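Side-chain contacts in CbsA (Xanthomonas oryzae pv. oryzae, PDB 5XYH), which probably releases cellobiose from the chain ends of cellulose, as a family 6 glycoside hydrolase among the cell-wall-degrading enzymes of a rice pathogen: residues A56-S61 with I124-S129; G71-A76 with S129-P134; L240-L245 with T261-N266; T273-L278 with F293-G298. All coordinates share one frame; numbering follows the deposited sequence.

Contact 1 of 4, residues A56-S61 with I124-S129; sequences AIYGGS and IDVIAS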
loop_
_atom_site.group_PDB
_atom_site.type_symbol
_atom_site.label_atom_id
_atom_site.label_comp_id
_atom_site.label_asym_id
_atom_site.label_seq_id
_atom_site.Cartn_x
_atom_site.Cartn_y
_atom_site.Cartn_z
ATOM N N ALA A 56 1.001 0.384 -18.417
ATOM C CA ALA A 56 1.329 -0.792 -17.616
ATOM C C ALA A 56 0.486 -2.004 -18.012
ATOM O O ALA A 56 0.930 -3.142 -17.834
ATOM C CB ALA A 56 1.160 -0.488 -16.123
ATOM N N ILE A 57 -0.714 -1.793 -18.570
ATOM C CA ILE A 57 -1.522 -2.938 -18.999
ATOM C C ILE A 57 -0.826 -3.699 -20.118
ATOM O O ILE A 57 -0.928 -4.933 -20.208
ATOM C CB ILE A 57 -2.931 -2.484 -19.436
ATOM C CG1 ILE A 57 -3.676 -1.819 -18.277
ATOM C CG2 ILE A 57 -3.730 -3.665 -19.955
ATOM C CD1 ILE A 57 -4.967 -1.131 -18.691
ATOM N N TYR A 58 -0.095 -2.982 -20.976
ATOM C CA TYR A 58 0.494 -3.550 -22.183
ATOM C C TYR A 58 1.940 -3.991 -22.007
ATOM O O TYR A 58 2.393 -4.881 -22.735
ATOM C CB TYR A 58 0.381 -2.537 -23.335
ATOM C CG TYR A 58 -1.064 -2.213 -23.635
ATOM C CD1 TYR A 58 -1.813 -3.025 -24.476
ATOM C CD2 TYR A 58 -1.696 -1.131 -23.042
ATOM C CE1 TYR A 58 -3.140 -2.754 -24.728
ATOM C CE2 TYR A 58 -3.026 -0.852 -23.286
ATOM C CZ TYR A 58 -3.742 -1.663 -24.129
ATOM O OH TYR A 58 -5.067 -1.402 -24.382
ATOM N N GLY A 59 2.673 -3.404 -21.061
ATOM C CA GLY A 59 4.015 -3.880 -20.784
ATOM C C GLY A 59 4.976 -3.675 -21.946
ATOM O O GLY A 59 4.809 -2.786 -22.783
ATOM N N GLY A 60 6.005 -4.515 -21.980
ATOM C CA GLY A 60 7.009 -4.448 -23.026
ATOM C C GLY A 60 7.625 -3.068 -23.134
ATOM O O GLY A 60 7.951 -2.413 -22.129
ATOM N N SER A 61 7.784 -2.606 -24.377
ATOM C CA SER A 61 8.400 -1.305 -24.583
ATOM C C SER A 61 7.519 -0.176 -24.072
ATOM O O SER A 61 8.008 0.937 -23.872
ATOM C CB SER A 61 8.733 -1.096 -26.059
ATOM O OG SER A 61 7.572 -1.178 -26.850
ATOM N N ILE A 124 -9.971 0.827 -16.980
ATOM C CA ILE A 124 -10.798 -0.160 -16.272
ATOM C C ILE A 124 -11.398 -1.183 -17.242
ATOM O O ILE A 124 -11.373 -2.394 -16.982
ATOM C CB ILE A 124 -11.904 0.530 -15.453
ATOM C CG1 ILE A 124 -11.324 1.368 -14.293
ATOM C CG2 ILE A 124 -12.849 -0.522 -14.904
ATOM C CD1 ILE A 124 -10.463 0.581 -13.310
ATOM N N ASP A 125 -11.977 -0.716 -18.357
ATOM C CA ASP A 125 -12.619 -1.653 -19.281
ATOM C C ASP A 125 -11.618 -2.675 -19.830
ATOM O O ASP A 125 -11.934 -3.867 -19.937
ATOM C CB ASP A 125 -13.300 -0.894 -20.424
ATOM C CG ASP A 125 -14.652 -0.281 -20.019
ATOM O OD1 ASP A 125 -15.104 -0.463 -18.867
ATOM O OD2 ASP A 125 -15.254 0.411 -20.864
ATOM N N VAL A 126 -10.400 -2.229 -20.161
ATOM C CA VAL A 126 -9.390 -3.125 -20.721
ATOM C C VAL A 126 -8.934 -4.133 -19.674
ATOM O O VAL A 126 -8.800 -5.331 -19.963
ATOM C CB VAL A 126 -8.209 -2.313 -21.286
ATOM C CG1 VAL A 126 -7.056 -3.222 -21.671
ATOM C CG2 VAL A 126 -8.660 -1.488 -22.500
ATOM N N ILE A 127 -8.712 -3.675 -18.436
ATOM C CA ILE A 127 -8.369 -4.595 -17.348
ATOM C C ILE A 127 -9.482 -5.609 -17.130
ATOM O O ILE A 127 -9.233 -6.818 -17.015
ATOM C CB ILE A 127 -8.076 -3.817 -16.054
ATOM C CG1 ILE A 127 -6.837 -2.938 -16.250
ATOM C CG2 ILE A 127 -7.888 -4.785 -14.884
ATOM C CD1 ILE A 127 -6.634 -1.949 -15.171
ATOM N N ALA A 128 -10.725 -5.128 -17.041
ATOM C CA ALA A 128 -11.847 -6.019 -16.758
ATOM C C ALA A 128 -12.036 -7.063 -17.859
ATOM O O ALA A 128 -12.281 -8.243 -17.570
ATOM C CB ALA A 128 -13.121 -5.201 -16.568
ATOM N N SER A 129 -11.923 -6.660 -19.127
ATOM C CA SER A 129 -12.102 -7.644 -20.193
ATOM C C SER A 129 -10.945 -8.629 -20.232
ATOM O O SER A 129 -11.147 -9.811 -20.526
ATOM C CB SER A 129 -12.266 -6.958 -21.544
ATOM O OG SER A 129 -11.085 -6.265 -21.895
#
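Ile57, close to the end of the short, weakly bonded helix 54-58, stands against Ile127 in the long helix 113-131, with the two CA atoms 7.2 Å apart. Both side chains here are isoleucines of the same rotamer, yet they lie at about a right angle to each other, so that the end of one comes up against the shaft of the other: Ile57 CD1 rests 3.6 Å from Ile127 CG1 and also brushes the CD1 methyl of Ile127. With CG1 of Ile57 anti to its carbonyl carbon (chi1 -61°), the longer branch runs to Ile127, while the CG2 branch meets the side chain one residue earlier in the long helix. That partner is Val126, whose CG1 lies 3.8 Å from Ile57 CG2. The same valine methyl has a second neighbour, because Tyr58 reaches across with its phenol end and sets OH 3.8 Å from Val126 CG1. The contact thus grades from two buried isoleucines to a tyrosine at the surface. Just beyond Tyr58 the chain leaves the helical conformation at Gly59, with positive phi. On another flank of helix 113-131, Asp125 OD1 is hydrogen-bonded to Tyr177 OH of helix 170-183. Helix 113-131 links the adjacent parallel strands 86-92 and 140-145 in a beta-alpha-beta crossover, the building unit of the distorted alpha/beta barrel of glycoside hydrolase family 6.

Contact 2 of 4, residues G71-A76 with S129-P134; sequences GHLNAA and STLANP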
loop_
_atom_site.group_PDB
_atom_site.type_symbol
_atom_site.label_atom_id
_atom_site.label_comp_id
_atom_site.label_asym_id
_atom_site.label_seq_id
_atom_site.Cartn_x
_atom_site.Cartn_y
_atom_site.Cartn_z
ATOM N N GLY A 71 0.665 -11.240 -19.763
ATOM C CA GLY A 71 1.864 -11.998 -19.425
ATOM C C GLY A 71 1.903 -12.399 -17.959
ATOM O O GLY A 71 2.311 -13.515 -17.617
ATOM N N HIS A 72 1.496 -11.487 -17.073
ATOM C CA HIS A 72 1.389 -11.813 -15.657
ATOM C C HIS A 72 0.392 -12.933 -15.437
ATOM O O HIS A 72 0.653 -13.872 -14.681
ATOM C CB HIS A 72 0.952 -10.586 -14.860
ATOM C CG HIS A 72 2.011 -9.550 -14.709
ATOM N ND1 HIS A 72 3.196 -9.785 -14.043
ATOM C CD2 HIS A 72 2.047 -8.256 -15.097
ATOM C CE1 HIS A 72 3.920 -8.683 -14.043
ATOM N NE2 HIS A 72 3.247 -7.741 -14.679
ATOM N N LEU A 73 -0.769 -12.835 -16.077
ATOM C CA LEU A 73 -1.807 -13.835 -15.857
ATOM C C LEU A 73 -1.398 -15.187 -16.428
ATOM O O LEU A 73 -1.742 -16.235 -15.858
ATOM C CB LEU A 73 -3.117 -13.362 -16.475
ATOM C CG LEU A 73 -3.693 -12.091 -15.842
ATOM C CD1 LEU A 73 -4.758 -11.473 -16.737
ATOM C CD2 LEU A 73 -4.254 -12.402 -14.460
ATOM N N ASN A 74 -0.671 -15.174 -17.548
ATOM C CA ASN A 74 -0.112 -16.405 -18.101
ATOM C C ASN A 74 0.921 -17.010 -17.164
ATOM O O ASN A 74 0.915 -18.226 -16.931
ATOM C CB ASN A 74 0.509 -16.129 -19.468
ATOM C CG ASN A 74 -0.532 -15.826 -20.521
ATOM O OD1 ASN A 74 -1.709 -16.125 -20.337
ATOM N ND2 ASN A 74 -0.109 -15.214 -21.628
ATOM N N ALA A 75 1.825 -16.188 -16.623
ATOM C CA ALA A 75 2.807 -16.728 -15.689
ATOM C C ALA A 75 2.118 -17.311 -14.462
ATOM O O ALA A 75 2.531 -18.359 -13.943
ATOM C CB ALA A 75 3.817 -15.657 -15.281
ATOM N N ALA A 76 1.053 -16.650 -13.994
ATOM C CA ALA A 76 0.342 -17.131 -12.822
ATOM C C ALA A 76 -0.230 -18.523 -13.069
ATOM O O ALA A 76 -0.196 -19.383 -12.183
ATOM C CB ALA A 76 -0.767 -16.148 -12.439
ATOM N N SER A 129 -11.923 -6.660 -19.127
ATOM C CA SER A 129 -12.102 -7.644 -20.193
ATOM C C SER A 129 -10.945 -8.629 -20.232
ATOM O O SER A 129 -11.147 -9.811 -20.526
ATOM C CB SER A 129 -12.266 -6.958 -21.544
ATOM O OG SER A 129 -11.085 -6.265 -21.895
ATOM N N THR A 130 -9.736 -8.177 -19.902
ATOM C CA THR A 130 -8.621 -9.110 -19.770
ATOM C C THR A 130 -8.869 -10.111 -18.648
ATOM O O THR A 130 -8.681 -11.321 -18.828
ATOM C CB THR A 130 -7.326 -8.333 -19.537
ATOM O OG1 THR A 130 -7.135 -7.433 -20.635
ATOM C CG2 THR A 130 -6.138 -9.287 -19.432
ATOM N N LEU A 131 -9.295 -9.635 -17.476
ATOM C CA LEU A 131 -9.489 -10.565 -16.368
ATOM C C LEU A 131 -10.657 -11.515 -16.617
ATOM O O LEU A 131 -10.658 -12.639 -16.100
ATOM C CB LEU A 131 -9.694 -9.808 -15.050
ATOM C CG LEU A 131 -8.562 -8.907 -14.563
ATOM C CD1 LEU A 131 -8.964 -8.156 -13.303
ATOM C CD2 LEU A 131 -7.288 -9.716 -14.322
ATOM N N ALA A 132 -11.654 -11.100 -17.404
ATOM C CA ALA A 132 -12.827 -11.954 -17.592
ATOM C C ALA A 132 -12.577 -13.116 -18.551
ATOM O O ALA A 132 -13.468 -13.958 -18.723
ATOM C CB ALA A 132 -14.010 -11.117 -18.092
ATOM N N ASN A 133 -11.407 -13.170 -19.182
ATOM C CA ASN A 133 -11.079 -14.208 -20.154
ATOM C C ASN A 133 -11.203 -15.590 -19.522
ATOM O O ASN A 133 -10.514 -15.869 -18.526
ATOM C CB ASN A 133 -9.657 -13.982 -20.669
ATOM C CG ASN A 133 -9.266 -14.928 -21.795
ATOM O OD1 ASN A 133 -9.848 -15.991 -21.972
ATOM N ND2 ASN A 133 -8.220 -14.553 -22.538
ATOM N N PRO A 134 -12.038 -16.497 -20.077
ATOM C CA PRO A 134 -12.184 -17.846 -19.496
ATOM C C PRO A 134 -10.858 -18.561 -19.246
ATOM O O PRO A 134 -10.779 -19.459 -18.401
ATOM C CB PRO A 134 -13.015 -18.595 -20.550
ATOM C CG PRO A 134 -13.728 -17.535 -21.301
ATOM C CD PRO A 134 -12.846 -16.316 -21.294
#
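Leu73 of helix 69-79 projects toward the end of helix 113-131 and meets Thr130 and Leu131 there, the CA atoms of the two leucines being 8.4 Å apart. The close part of the contact centres on one methyl. Leu73 CD1 lies 3.7 Å from Thr130 CG2 and 3.9 Å from Leu131 CD2. Leu73 CD2 adds a looser touch, 4.1 Å from Leu131 CD2. The leucine side chains cross nearly perpendicularly and touch through their branch ends. Thr130 offers its methyl rather than its hydroxyl because CG2 is anti to the backbone N; OG1, turned back along its own helix, is hydrogen-bonded to Val126 O. Toward solvent the contact is looser. Thr130 is partly exposed, and Asn74, one residue beyond Leu73, makes its bonds elsewhere, with OD1 held by Tyr136 OH and Lys135 NZ. Ala132 and Pro134, farther along the chain, lie exposed. On the buried side, Leu73 and Leu131 both pack on Ile141 of strand 140-145, and Leu131 also touches Leu90 of strand 86-92, so the helix pair rests on two adjacent parallel strands of the main sheet.

Contact 3 of 4, residues L240-L245 with T261-N266; sequences LHEPNL and TFYQWN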
loop_
_atom_site.group_PDB
_atom_site.type_symbol
_atom_site.label_atom_id
_atom_site.label_comp_id
_atom_site.label_asym_id
_atom_site.label_seq_id
_atom_site.Cartn_x
_atom_site.Cartn_y
_atom_site.Cartn_z
ATOM N N LEU A 240 3.464 -3.272 12.034
ATOM C CA LEU A 240 2.358 -4.158 12.391
ATOM C C LEU A 240 1.984 -3.986 13.856
ATOM O O LEU A 240 0.802 -3.841 14.199
ATOM C CB LEU A 240 2.759 -5.603 12.096
ATOM C CG LEU A 240 1.682 -6.684 12.120
ATOM C CD1 LEU A 240 0.553 -6.311 11.184
ATOM C CD2 LEU A 240 2.290 -8.040 11.743
ATOM N N HIS A 241 2.986 -3.985 14.735
ATOM C CA HIS A 241 2.794 -3.740 16.155
ATOM C C HIS A 241 3.873 -2.796 16.660
ATOM O O HIS A 241 5.010 -2.800 16.172
ATOM C CB HIS A 241 2.865 -5.022 16.997
ATOM C CG HIS A 241 1.964 -6.117 16.523
ATOM N ND1 HIS A 241 0.598 -6.087 16.700
ATOM C CD2 HIS A 241 2.239 -7.289 15.903
ATOM C CE1 HIS A 241 0.066 -7.185 16.191
ATOM N NE2 HIS A 241 1.040 -7.931 15.702
ATOM N N GLU A 242 3.506 -1.990 17.645
ATOM C CA GLU A 242 4.494 -1.297 18.453
ATOM C C GLU A 242 4.584 -2.042 19.779
ATOM O O GLU A 242 3.849 -1.731 20.732
ATOM C CB GLU A 242 4.125 0.168 18.650
ATOM C CG GLU A 242 4.454 1.064 17.442
ATOM C CD GLU A 242 5.945 1.365 17.284
ATOM O OE1 GLU A 242 6.768 0.846 18.079
ATOM O OE2 GLU A 242 6.286 2.126 16.345
ATOM N N PRO A 243 5.477 -3.031 19.872
ATOM C CA PRO A 243 5.447 -3.947 21.025
ATOM C C PRO A 243 5.813 -3.286 22.343
ATOM O O PRO A 243 5.420 -3.785 23.402
ATOM C CB PRO A 243 6.475 -5.014 20.635
ATOM C CG PRO A 243 7.469 -4.227 19.787
ATOM C CD PRO A 243 6.624 -3.286 18.982
ATOM N N ASN A 244 6.553 -2.189 22.332
ATOM C CA ASN A 244 6.939 -1.579 23.596
ATOM C C ASN A 244 5.988 -0.477 24.028
ATOM O O ASN A 244 6.175 0.087 25.109
ATOM C CB ASN A 244 8.363 -1.030 23.511
ATOM C CG ASN A 244 9.342 -2.058 23.007
ATOM O OD1 ASN A 244 9.367 -3.191 23.490
ATOM N ND2 ASN A 244 10.134 -1.686 22.017
ATOM N N LEU A 245 4.972 -0.166 23.224
ATOM C CA LEU A 245 4.012 0.898 23.529
ATOM C C LEU A 245 2.589 0.372 23.357
ATOM O O LEU A 245 1.805 0.914 22.571
ATOM C CB LEU A 245 4.267 2.118 22.637
ATOM C CG LEU A 245 5.727 2.603 22.567
ATOM C CD1 LEU A 245 6.005 3.633 21.439
ATOM C CD2 LEU A 245 6.165 3.163 23.921
ATOM N N THR A 261 5.433 14.053 20.781
ATOM C CA THR A 261 5.665 14.706 19.495
ATOM C C THR A 261 5.421 13.750 18.335
ATOM O O THR A 261 4.757 14.105 17.360
ATOM C CB THR A 261 7.093 15.256 19.422
ATOM O OG1 THR A 261 7.254 16.324 20.373
ATOM C CG2 THR A 261 7.367 15.788 18.038
ATOM N N PHE A 262 5.915 12.516 18.447
ATOM C CA PHE A 262 5.834 11.577 17.331
ATOM C C PHE A 262 4.394 11.237 16.967
ATOM O O PHE A 262 4.080 11.044 15.786
ATOM C CB PHE A 262 6.608 10.302 17.655
ATOM C CG PHE A 262 6.703 9.336 16.501
ATOM C CD1 PHE A 262 7.455 9.652 15.372
ATOM C CD2 PHE A 262 6.054 8.101 16.552
ATOM C CE1 PHE A 262 7.556 8.755 14.296
ATOM C CE2 PHE A 262 6.138 7.194 15.494
ATOM C CZ PHE A 262 6.896 7.517 14.365
ATOM N N TYR A 263 3.503 11.131 17.959
ATOM C CA TYR A 263 2.136 10.732 17.641
ATOM C C TYR A 263 1.169 11.906 17.561
ATOM O O TYR A 263 0.126 11.771 16.915
ATOM C CB TYR A 263 1.625 9.681 18.650
ATOM C CG TYR A 263 2.345 8.355 18.527
ATOM C CD1 TYR A 263 2.283 7.611 17.347
ATOM C CD2 TYR A 263 3.119 7.867 19.566
ATOM C CE1 TYR A 263 2.967 6.411 17.217
ATOM C CE2 TYR A 263 3.812 6.662 19.445
ATOM C CZ TYR A 263 3.728 5.935 18.274
ATOM O OH TYR A 263 4.414 4.731 18.156
ATOM N N GLN A 264 1.500 13.051 18.160
ATOM C CA GLN A 264 0.718 14.285 18.031
ATOM C C GLN A 264 -0.761 14.063 18.330
ATOM O O GLN A 264 -1.628 14.494 17.571
ATOM C CB GLN A 264 0.814 14.911 16.638
ATOM C CG GLN A 264 2.106 14.984 15.899
ATOM C CD GLN A 264 1.874 15.755 14.603
ATOM O OE1 GLN A 264 1.746 15.162 13.513
ATOM N NE2 GLN A 264 1.731 17.082 14.728
ATOM N N TRP A 265 -1.047 13.358 19.415
ATOM C CA TRP A 265 -2.401 13.124 19.905
ATOM C C TRP A 265 -3.152 12.074 19.091
ATOM O O TRP A 265 -4.384 11.974 19.191
ATOM C CB TRP A 265 -3.223 14.421 19.959
ATOM C CG TRP A 265 -2.697 15.466 20.898
ATOM C CD1 TRP A 265 -1.393 15.714 21.228
ATOM C CD2 TRP A 265 -3.478 16.429 21.604
ATOM N NE1 TRP A 265 -1.316 16.767 22.111
ATOM C CE2 TRP A 265 -2.587 17.219 22.361
ATOM C CE3 TRP A 265 -4.851 16.701 21.671
ATOM C CZ2 TRP A 265 -3.026 18.266 23.179
ATOM C CZ3 TRP A 265 -5.286 17.745 22.488
ATOM C CH2 TRP A 265 -4.372 18.510 23.230
ATOM N N ASN A 266 -2.451 11.273 18.295
ATOM C CA ASN A 266 -3.047 10.180 17.535
ATOM C C ASN A 266 -2.831 8.878 18.299
ATOM O O ASN A 266 -1.694 8.418 18.432
ATOM C CB ASN A 266 -2.413 10.123 16.147
ATOM C CG ASN A 266 -2.968 9.011 15.277
ATOM O OD1 ASN A 266 -3.777 8.182 15.713
ATOM N ND2 ASN A 266 -2.499 8.971 14.036
HETATM O O HOH W 1 4.403 3.782 15.486
#
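Tyr263 carries the second segment's side of the contact, extending its phenol end to Glu242 and Leu245 across a wide backbone gap; the nearest CA atoms, of Leu245 and Tyr263, are 11.6 Å apart. Ahead of it in the sequence, Phe262 does not itself touch the first segment but packs on the tyrosine: its CD2 sits 3.5 Å above one face of the Tyr263 ring, displaced toward the rim. At Tyr263 the contact proper begins. The hydroxyl is too far from the carboxylate for a direct bond, with OH 3.7 Å from Glu242 OE2, and a water closes the interval. This water lies in the plane of the Tyr263 ring, accepts from Tyr263 OH at 2.8 Å and donates to Glu242 OE2 at 2.7 Å. Carboxylate and ring planes are 84° apart; a bend in the glutamate at chi2 (-74°) brings its acid group near the phenol oxygen. Leu245 comes to the ring's edge, its CD1 3.8 Å from Tyr263 OH. Further on, Gln264 and Trp265 form the corner of a type I' turn that is closed by Asn266 N bonding to Tyr263 O. Phe269 also stacks on Tyr263. Backbone N-H groups of Val325 and Asp326 bind Glu242 OE1 and OE2, respectively. Together with the donating water, these would favour a negatively charged carboxylate, buried but well solvated by the protein and linked to the phenol of the other loop through the water.

Contact 4 of 4, residues T273-L278 with F293-G298; sequences TYAEVL and FLIDTG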
loop_
_atom_site.group_PDB
_atom_site.type_symbol
_atom_site.label_atom_id
_atom_site.label_comp_id
_atom_site.label_asym_id
_atom_site.label_seq_id
_atom_site.Cartn_x
_atom_site.Cartn_y
_atom_site.Cartn_z
ATOM N N THR A 273 -3.744 -2.176 15.333
ATOM C CA THR A 273 -4.746 -1.349 15.998
ATOM C C THR A 273 -5.622 -0.614 14.977
ATOM O O THR A 273 -6.853 -0.566 15.124
ATOM C CB THR A 273 -4.052 -0.353 16.942
ATOM O OG1 THR A 273 -3.124 -1.054 17.787
ATOM C CG2 THR A 273 -5.065 0.397 17.807
ATOM N N TYR A 274 -5.007 -0.079 13.916
ATOM C CA TYR A 274 -5.750 0.666 12.897
ATOM C C TYR A 274 -6.818 -0.207 12.232
ATOM O O TYR A 274 -7.977 0.212 12.084
ATOM C CB TYR A 274 -4.774 1.227 11.858
ATOM C CG TYR A 274 -5.399 2.133 10.808
ATOM C CD1 TYR A 274 -6.317 3.114 11.163
ATOM C CD2 TYR A 274 -5.063 2.009 9.456
ATOM C CE1 TYR A 274 -6.901 3.940 10.206
ATOM C CE2 TYR A 274 -5.627 2.844 8.485
ATOM C CZ TYR A 274 -6.547 3.805 8.870
ATOM O OH TYR A 274 -7.115 4.622 7.935
ATOM N N ALA A 275 -6.442 -1.417 11.806
ATOM C CA ALA A 275 -7.395 -2.286 11.113
ATOM C C ALA A 275 -8.579 -2.647 12.008
ATOM O O ALA A 275 -9.720 -2.732 11.539
ATOM C CB ALA A 275 -6.694 -3.556 10.626
ATOM N N GLU A 276 -8.328 -2.859 13.303
ATOM C CA GLU A 276 -9.410 -3.226 14.217
ATOM C C GLU A 276 -10.343 -2.051 14.475
ATOM O O GLU A 276 -11.571 -2.217 14.516
ATOM C CB GLU A 276 -8.831 -3.745 15.530
ATOM C CG GLU A 276 -9.875 -4.167 16.574
ATOM C CD GLU A 276 -10.759 -5.362 16.143
ATOM O OE1 GLU A 276 -10.412 -6.099 15.174
ATOM O OE2 GLU A 276 -11.803 -5.580 16.815
ATOM N N VAL A 277 -9.784 -0.861 14.659
ATOM C CA VAL A 277 -10.608 0.331 14.818
ATOM C C VAL A 277 -11.527 0.511 13.615
ATOM O O VAL A 277 -12.728 0.781 13.761
ATOM C CB VAL A 277 -9.697 1.551 15.050
ATOM C CG1 VAL A 277 -10.388 2.832 14.677
ATOM C CG2 VAL A 277 -9.229 1.576 16.506
ATOM N N LEU A 278 -10.986 0.338 12.405
ATOM C CA LEU A 278 -11.800 0.491 11.204
ATOM C C LEU A 278 -12.851 -0.608 11.105
ATOM O O LEU A 278 -14.015 -0.328 10.807
ATOM C CB LEU A 278 -10.907 0.490 9.964
ATOM C CG LEU A 278 -10.100 1.782 9.775
ATOM C CD1 LEU A 278 -9.208 1.686 8.550
ATOM C CD2 LEU A 278 -11.038 2.973 9.658
ATOM N N PHE A 293 -9.542 -7.516 6.365
ATOM C CA PHE A 293 -8.538 -6.482 6.148
ATOM C C PHE A 293 -7.230 -7.100 5.678
ATOM O O PHE A 293 -6.779 -8.116 6.221
ATOM C CB PHE A 293 -8.307 -5.660 7.421
ATOM C CG PHE A 293 -9.372 -4.626 7.671
ATOM C CD1 PHE A 293 -10.641 -5.009 8.071
ATOM C CD2 PHE A 293 -9.103 -3.275 7.510
ATOM C CE1 PHE A 293 -11.642 -4.058 8.302
ATOM C CE2 PHE A 293 -10.094 -2.323 7.740
ATOM C CZ PHE A 293 -11.367 -2.721 8.141
ATOM N N LEU A 294 -6.627 -6.485 4.659
ATOM C CA LEU A 294 -5.241 -6.745 4.309
ATOM C C LEU A 294 -4.361 -5.679 4.958
ATOM O O LEU A 294 -4.793 -4.540 5.176
ATOM C CB LEU A 294 -5.034 -6.743 2.788
ATOM C CG LEU A 294 -6.012 -7.580 1.962
ATOM C CD1 LEU A 294 -5.677 -7.540 0.482
ATOM C CD2 LEU A 294 -6.036 -9.030 2.479
ATOM N N ILE A 295 -3.129 -6.065 5.292
ATOM C CA ILE A 295 -2.093 -5.123 5.701
ATOM C C ILE A 295 -0.872 -5.356 4.820
ATOM O O ILE A 295 -0.424 -6.496 4.656
ATOM C CB ILE A 295 -1.733 -5.257 7.191
ATOM C CG1 ILE A 295 -2.983 -4.970 8.048
ATOM C CG2 ILE A 295 -0.583 -4.301 7.539
ATOM C CD1 ILE A 295 -2.834 -5.281 9.544
ATOM N N ASP A 296 -0.364 -4.282 4.222
ATOM C CA ASP A 296 0.866 -4.340 3.435
ATOM C C ASP A 296 2.050 -4.371 4.394
ATOM O O ASP A 296 2.327 -3.379 5.075
ATOM C CB ASP A 296 0.953 -3.133 2.506
ATOM C CG ASP A 296 2.139 -3.199 1.540
ATOM O OD1 ASP A 296 3.060 -4.044 1.727
ATOM O OD2 ASP A 296 2.132 -2.396 0.580
ATOM N N THR A 297 2.749 -5.508 4.454
ATOM C CA THR A 297 3.867 -5.682 5.372
ATOM C C THR A 297 5.200 -5.777 4.642
ATOM O O THR A 297 6.172 -6.300 5.195
ATOM C CB THR A 297 3.655 -6.925 6.239
ATOM O OG1 THR A 297 3.557 -8.085 5.394
ATOM C CG2 THR A 297 2.372 -6.784 7.072
ATOM N N GLY A 298 5.268 -5.282 3.406
ATOM C CA GLY A 298 6.486 -5.425 2.635
ATOM C C GLY A 298 7.664 -4.630 3.167
ATOM O O GLY A 298 8.818 -5.023 2.963
#
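Ala275 and Leu278, one turn apart on helix 271-284, form a shallow seat into which the ring of Phe293 fits. The helix segment runs nearly antiparallel to strand 293-296, at 157°, with the axes 9.6 Å apart. Because alanine has so short a side chain, the ring can lie close against the helix backbone: Ala275 O is 3.7 Å above the plane of the Phe293 ring, over its centre. Around this point the ring is braced at two places. Ala275 CB abuts its root, 3.9 Å from Phe293 CD2, and Leu278 CB approaches its far end, 3.7 Å from Phe293 CE2 and as near to CZ. The aromatic side chain, with CG anti to its carbonyl carbon (chi1 -79°), is thereby laid along the helix surface. Leu278 CD1 skirts the same ring, 4.2 Å from Phe293 CE2, and also lies over one face of Tyr274, toward the rim. Two residues along the strand, Ile295 points to the same side as Phe293 and adds a smaller bump, its CD1 4.4 Å from Ala275 CB, while Leu294 points away from the helix. Phe230 of the adjacent strand 229-232 also meets the Phe293 ring. Where the strand ends, the chain turns in an Asx turn: Asp296 OD1 accepts from Gly298 N at 3.0 Å, nearly along the C-O axis of the acceptor. Across the interface the contacts are van der Waals, with Ala275 O the polar atom that meets the ring face; polar side chains of both segments bond elsewhere, for example Tyr274 OH to Ile194 O and Asp296 OD2 to Ala235 N.

How the contacts relate
Contacts 1 and 2 are neighbours, their centres about 10 Å apart: both set helix 113-131 against the consecutive helices 54-58 and 69-79, and their segments overlap at Ser129. Contacts 3 and 4 form a second pair, with centres about 15 Å apart, and touch directly where Leu240 CD1 lies 3.9 Å from Ile295 CD1. The pairs are well separated; contact 1 lies about 29 Å from contact 4 and 40 Å from contact 3, centre to centre, on opposite sides of the chain's centre. Contact 4 is the most central. In family 6 enzymes the active site lies at the carboxyl ends of the barrel strands, and segment 293-298 includes one such strand end.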